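Side-chain contacts in spore coat polysaccharide biosynthesis protein SpsE (Bacillus subtilis, PDB 1VLI), which takes part in making the spore coat polysaccharide, probably as a sugar-acid synthase of the N-acylneuraminate-9-phosphate synthase type: residues 120-125 against 314-319; 228-233 against 266-271. All coordinates share one frame; numbering follows the deposited sequence.

Contact 1 (120-125 against 314-319); sequences TVCDEG and AYRGIF
C122 and R316 bring the two segments nearest to each other, yet their CA atoms are still 10.5 Å apart, so the backbones do not pair and a long side chain spans the interval. Residues 120-125 form the loop that leaves barrel strand 116-118 and enters helix 124-131 of the TIM-barrel NeuB domain, whereas 314-319 run into the first strand of the SAF (antifreeze-like) domain; the contact therefore joins the two domains. R316 does the reaching: its CG lies beside the backbone N, and the chain bends once at chi2 (-140°) before running nearly straight to the guanidinium. There the carbonyl of C122 sits over one face of the flat group, with O 3.4 Å from CZ and 3.2 Å from NH2. The angle at NH2 is too poor for a hydrogen bond, so this is packing of a carbonyl oxygen over a cationic plane; C122 CB adds a 3.5 Å approach to R316 NH2. The direct protein partners of the guanidinium lie outside the two segments: NE forms a salt bridge with E144, and NH1 donates to the carbonyl O of V337 on the neighbouring strand of the SAF domain. D123 is the N-cap residue of helix 124-131 and its side chain caps a backbone N in the first turn; OD1 bonds to S126 OG, and OD2 forms a salt bridge with R70. D123 OD2 and R316 NH1 are 5.1 Å apart, and a water bridges them. With a leucine at R316, E144 is likely to lose its charged mate and the water its link to the SAF domain. Lying in the guanidinium plane at its edge, water 1 accepts from R316 NH1 at 2.8 Å and probably donates to D123 OD2, 2.7 Å away.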
loop_
_atom_site.group_PDB
_atom_site.type_symbol
_atom_site.label_atom_id
_atom_site.label_comp_id
_atom_site.label_asym_id
_atom_site.label_seq_id
_atom_site.Cartn_x
_atom_site.Cartn_y
_atom_site.Cartn_z
ATOM N N THR A 120 -2.471 -6.752 -1.267
ATOM C CA THR A 120 -2.771 -5.627 -0.382
ATOM C C THR A 120 -4.028 -5.885 0.427
ATOM O O THR A 120 -5.031 -6.376 -0.115
ATOM C CB THR A 120 -3.009 -4.378 -1.253
ATOM O OG1 THR A 120 -1.886 -4.223 -2.111
ATOM C CG2 THR A 120 -3.016 -3.116 -0.438
ATOM N N VAL A 121 -3.984 -5.531 1.711
ATOM C CA VAL A 121 -5.181 -5.577 2.553
ATOM C C VAL A 121 -5.664 -4.186 2.954
ATOM O O VAL A 121 -4.867 -3.253 3.075
ATOM C CB VAL A 121 -5.006 -6.495 3.780
ATOM C CG1 VAL A 121 -4.660 -7.876 3.311
ATOM C CG2 VAL A 121 -3.946 -6.000 4.701
ATOM N N CYS A 122 -6.974 -4.055 3.144
ATOM C CA CYS A 122 -7.570 -2.773 3.527
ATOM C C CYS A 122 -8.549 -2.813 4.711
ATOM O O CYS A 122 -9.165 -1.798 5.014
ATOM C CB CYS A 122 -8.287 -2.153 2.321
ATOM S SG CYS A 122 -9.444 -3.305 1.534
ATOM N N ASP A 123 -8.748 -3.984 5.316
ATOM C CA ASP A 123 -9.516 -4.106 6.542
ATOM C C ASP A 123 -9.247 -5.433 7.232
ATOM O O ASP A 123 -8.489 -6.274 6.724
ATOM C CB ASP A 123 -11.016 -3.911 6.309
ATOM C CG ASP A 123 -11.530 -4.607 5.068
ATOM O OD1 ASP A 123 -11.322 -5.842 4.908
ATOM O OD2 ASP A 123 -12.205 -3.984 4.209
ATOM N N GLU A 124 -9.865 -5.609 8.395
ATOM C CA GLU A 124 -9.714 -6.820 9.193
ATOM C C GLU A 124 -10.066 -8.089 8.373
ATOM O O GLU A 124 -9.329 -9.080 8.399
ATOM C CB GLU A 124 -10.537 -6.695 10.491
ATOM C CG GLU A 124 -10.001 -5.674 11.521
ATOM C CD GLU A 124 -10.305 -4.165 11.257
ATOM O OE1 GLU A 124 -10.907 -3.791 10.208
ATOM O OE2 GLU A 124 -9.940 -3.315 12.132
ATOM N N GLY A 125 -11.149 -8.022 7.601
ATOM C CA GLY A 125 -11.639 -9.151 6.818
ATOM C C GLY A 125 -10.794 -9.547 5.615
ATOM O O GLY A 125 -10.603 -10.747 5.343
ATOM N N ALA A 314 -8.832 12.101 1.452
ATOM C CA ALA A 314 -8.696 10.723 0.935
ATOM C C ALA A 314 -8.253 9.614 1.913
ATOM O O ALA A 314 -8.579 8.434 1.673
ATOM C CB ALA A 314 -7.840 10.691 -0.343
ATOM N N TYR A 315 -7.531 9.970 2.988
ATOM C CA TYR A 315 -7.258 9.024 4.079
ATOM C C TYR A 315 -8.546 8.608 4.770
ATOM O O TYR A 315 -9.593 9.210 4.537
ATOM C CB TYR A 315 -6.346 9.626 5.119
ATOM C CG TYR A 315 -4.954 9.829 4.640
ATOM C CD1 TYR A 315 -4.562 9.391 3.366
ATOM C CD2 TYR A 315 -3.999 10.439 5.458
ATOM C CE1 TYR A 315 -3.251 9.585 2.901
ATOM C CE2 TYR A 315 -2.663 10.633 4.992
ATOM C CZ TYR A 315 -2.320 10.209 3.721
ATOM O OH TYR A 315 -1.048 10.366 3.257
ATOM N N ARG A 316 -8.474 7.598 5.635
ATOM C CA ARG A 316 -9.680 7.116 6.312
ATOM C C ARG A 316 -10.125 8.035 7.453
ATOM O O ARG A 316 -9.337 8.854 7.960
ATOM C CB ARG A 316 -9.484 5.687 6.823
ATOM C CG ARG A 316 -9.078 4.674 5.739
ATOM C CD ARG A 316 -9.775 3.323 5.884
ATOM N NE ARG A 316 -9.601 2.508 4.691
ATOM C CZ ARG A 316 -10.273 1.380 4.429
ATOM N NH1 ARG A 316 -11.198 0.902 5.252
ATOM N NH2 ARG A 316 -10.053 0.744 3.307
ATOM N N GLY A 317 -11.393 7.910 7.836
ATOM C CA GLY A 317 -11.919 8.524 9.031
ATOM C C GLY A 317 -13.028 7.668 9.601
ATOM O O GLY A 317 -13.337 6.583 9.073
ATOM N N ILE A 318 -13.655 8.160 10.670
ATOM C CA ILE A 318 -14.686 7.398 11.324
ATOM C C ILE A 318 -16.065 7.824 10.833
ATOM O O ILE A 318 -16.424 9.010 10.919
ATOM C CB ILE A 318 -14.564 7.554 12.842
ATOM C CG1 ILE A 318 -13.201 7.061 13.312
ATOM C CG2 ILE A 318 -15.660 6.777 13.507
ATOM C CD1 ILE A 318 -12.974 7.240 14.769
ATOM N N PHE A 319 -16.839 6.851 10.349
ATOM C CA PHE A 319 -18.115 7.125 9.688
ATOM C C PHE A 319 -19.205 6.291 10.268
ATOM O O PHE A 319 -18.942 5.185 10.694
ATOM C CB PHE A 319 -18.012 6.815 8.200
ATOM C CG PHE A 319 -17.339 7.892 7.405
ATOM C CD1 PHE A 319 -15.959 7.908 7.256
ATOM C CD2 PHE A 319 -18.092 8.906 6.811
ATOM C CE1 PHE A 319 -15.324 8.932 6.530
ATOM C CE2 PHE A 319 -17.475 9.921 6.079
ATOM C CZ PHE A 319 -16.083 9.931 5.946
HETATM O O HOH W 1 -12.295 -1.281 3.948
#

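Contact 2 (228-233 against 266-271)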
loop_
_atom_site.group_PDB
_atom_site.type_symbol
_atom_site.label_atom_id
_atom_site.label_comp_id
_atom_site.label_asym_id
_atom_site.label_seq_id
_atom_site.Cartn_x
_atom_site.Cartn_y
_atom_site.Cartn_z
ATOM N N GLU A 228 6.497 6.871 -15.929
ATOM C CA GLU A 228 6.471 6.100 -17.172
ATOM C C GLU A 228 7.788 5.417 -17.544
ATOM O O GLU A 228 7.812 4.230 -17.885
ATOM C CB GLU A 228 6.056 7.001 -18.340
ATOM C CG GLU A 228 4.610 7.474 -18.320
ATOM C CD GLU A 228 4.162 7.981 -19.682
ATOM O OE1 GLU A 228 4.090 7.155 -20.617
ATOM O OE2 GLU A 228 3.882 9.193 -19.824
ATOM N N HIS A 229 8.869 6.186 -17.515
ATOM C CA HIS A 229 10.173 5.713 -17.935
ATOM C C HIS A 229 10.617 4.445 -17.201
ATOM O O HIS A 229 10.454 4.351 -15.988
ATOM C CB HIS A 229 11.200 6.818 -17.716
ATOM C CG HIS A 229 12.466 6.597 -18.476
ATOM N ND1 HIS A 229 13.410 5.666 -18.094
ATOM C CD2 HIS A 229 12.924 7.148 -19.624
ATOM C CE1 HIS A 229 14.404 5.670 -18.962
ATOM N NE2 HIS A 229 14.136 6.562 -19.898
ATOM N N PRO A 230 11.186 3.481 -17.918
ATOM C CA PRO A 230 11.614 2.209 -17.296
ATOM C C PRO A 230 12.749 2.270 -16.244
ATOM O O PRO A 230 12.690 1.495 -15.280
ATOM C CB PRO A 230 12.019 1.330 -18.508
ATOM C CG PRO A 230 11.349 1.975 -19.681
ATOM C CD PRO A 230 11.418 3.466 -19.379
ATOM N N THR A 231 13.745 3.160 -16.415
ATOM C CA THR A 231 14.953 3.164 -15.560
ATOM C C THR A 231 15.315 4.466 -14.813
ATOM O O THR A 231 15.996 4.409 -13.781
ATOM C CB THR A 231 16.213 2.716 -16.347
ATOM O OG1 THR A 231 16.277 3.409 -17.601
ATOM C CG2 THR A 231 16.163 1.229 -16.734
ATOM N N GLU A 232 14.922 5.635 -15.306
ATOM C CA GLU A 232 15.501 6.847 -14.702
ATOM C C GLU A 232 15.174 7.047 -13.214
ATOM O O GLU A 232 16.083 7.262 -12.420
ATOM C CB GLU A 232 15.313 8.112 -15.559
ATOM C CG GLU A 232 14.049 8.923 -15.330
ATOM C CD GLU A 232 14.194 10.338 -15.862
ATOM O OE1 GLU A 232 15.343 10.794 -15.971
ATOM O OE2 GLU A 232 13.171 10.988 -16.175
ATOM N N ALA A 233 13.901 6.916 -12.829
ATOM C CA ALA A 233 13.557 7.049 -11.424
ATOM C C ALA A 233 13.880 5.803 -10.575
ATOM O O ALA A 233 14.367 5.985 -9.451
ATOM C CB ALA A 233 12.124 7.504 -11.234
ATOM N N PRO A 266 6.794 -6.483 -20.731
ATOM C CA PRO A 266 7.785 -7.433 -20.224
ATOM C C PRO A 266 9.232 -7.078 -20.483
ATOM O O PRO A 266 10.061 -7.355 -19.625
ATOM C CB PRO A 266 7.424 -8.722 -20.949
ATOM C CG PRO A 266 5.936 -8.597 -21.107
ATOM C CD PRO A 266 5.756 -7.166 -21.528
ATOM N N ASP A 267 9.526 -6.502 -21.654
ATOM C CA ASP A 267 10.876 -6.097 -22.027
ATOM C C ASP A 267 11.379 -4.959 -21.167
ATOM O O ASP A 267 12.488 -5.017 -20.620
ATOM C CB ASP A 267 10.915 -5.634 -23.478
ATOM C CG ASP A 267 10.590 -6.728 -24.429
ATOM O OD1 ASP A 267 9.400 -7.132 -24.474
ATOM O OD2 ASP A 267 11.453 -7.247 -25.160
ATOM N N GLU A 268 10.565 -3.912 -21.091
ATOM C CA GLU A 268 10.851 -2.776 -20.249
ATOM C C GLU A 268 11.013 -3.187 -18.771
ATOM O O GLU A 268 11.824 -2.590 -18.061
ATOM C CB GLU A 268 9.763 -1.716 -20.402
ATOM C CG GLU A 268 9.507 -1.275 -21.835
ATOM C CD GLU A 268 8.363 -0.277 -21.938
ATOM O OE1 GLU A 268 7.246 -0.578 -21.441
ATOM O OE2 GLU A 268 8.580 0.811 -22.517
ATOM N N LEU A 269 10.268 -4.203 -18.317
ATOM C CA LEU A 269 10.394 -4.695 -16.935
ATOM C C LEU A 269 11.774 -5.289 -16.708
ATOM O O LEU A 269 12.459 -4.878 -15.763
ATOM C CB LEU A 269 9.293 -5.716 -16.562
ATOM C CG LEU A 269 9.195 -6.135 -15.075
ATOM C CD1 LEU A 269 8.754 -4.989 -14.130
ATOM C CD2 LEU A 269 8.283 -7.342 -14.861
ATOM N N LYS A 270 12.174 -6.228 -17.577
ATOM C CA LYS A 270 13.539 -6.803 -17.608
ATOM C C LYS A 270 14.621 -5.713 -17.671
ATOM O O LYS A 270 15.656 -5.802 -17.005
ATOM C CB LYS A 270 13.686 -7.763 -18.795
ATOM C CG LYS A 270 14.959 -8.628 -18.808
ATOM N N GLU A 271 14.354 -4.683 -18.470
ATOM C CA GLU A 271 15.238 -3.546 -18.637
ATOM C C GLU A 271 15.424 -2.789 -17.309
ATOM O O GLU A 271 16.562 -2.501 -16.923
ATOM C CB GLU A 271 14.663 -2.647 -19.728
ATOM C CG GLU A 271 15.449 -1.397 -20.057
ATOM C CD GLU A 271 14.783 -0.572 -21.149
ATOM O OE1 GLU A 271 14.057 -1.166 -21.990
ATOM O OE2 GLU A 271 14.995 0.672 -21.174
#
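P230 packs against E268 and E271 on the first turns of helix 266-285, with the CA atoms of P230 and E268 5.8 Å apart. The setting is the TIM barrel of the NeuB domain: 228-233 is the loop between strand 220-225 and helix 232-239, and it meets the helix that follows the next strand, 244-248. No hydrogen bond crosses between the segments; the contact is van der Waals packing of a proline ring and a threonine methyl on helix backbone oxygens and glutamate chains. P230 CB lies 4.0 Å from the backbone O of E268, while P230 CG approaches E268 CB at 4.1 Å. The E268 chain leaves with CG beside the backbone N (chi1 -54°) and is then extended; its OE1 bonds to the backbone N of N265, which holds the carboxylate back at the start of the helix. E271 takes the other course: CG is anti to the backbone N (chi1 -180°), and the straight chain carries OE2 to 4.0 Å from P230 CB. The two glutamates thus reach the same proline ring from successive turns. T231 turns its methyl, not its hydroxyl, to the helix, with CG2 3.8 Å from the backbone O of E271. Although T231 holds the N-cap position of helix 232-239, its side chain makes no capping bond. H229 probably helps to fix the turn: P230 CD lies over one face of its ring and E232 CB over the opposite face, both displaced toward the rim. Nearly in that ring's plane, the backbone N of T231 donates to H229 ND1 at 3.0 Å, with an N-H...acceptor angle of 160°.

Overall arrangement
The centres of contacts 1 and 2 are 32 Å apart, on opposite sides of the chain's centre, and their nearest atoms, about 16 Å apart, do not touch. Along the chain the order is 120-125, 228-233, 266-271, 314-319, so both segments of contact 2 fall between those of contact 1. The two contacts share the eight-stranded barrel: residues 120-125 follow strand 116-118 and the loop 228-233 comes after strand 220-225, both at carboxyl ends of strands, where the zinc ligands H226 and H248 also lie. Contact 2 packs a loop on a helix at the periphery of the barrel domain, whereas buried contact 1 joins barrel to SAF domain and so bears on how the two domains are placed.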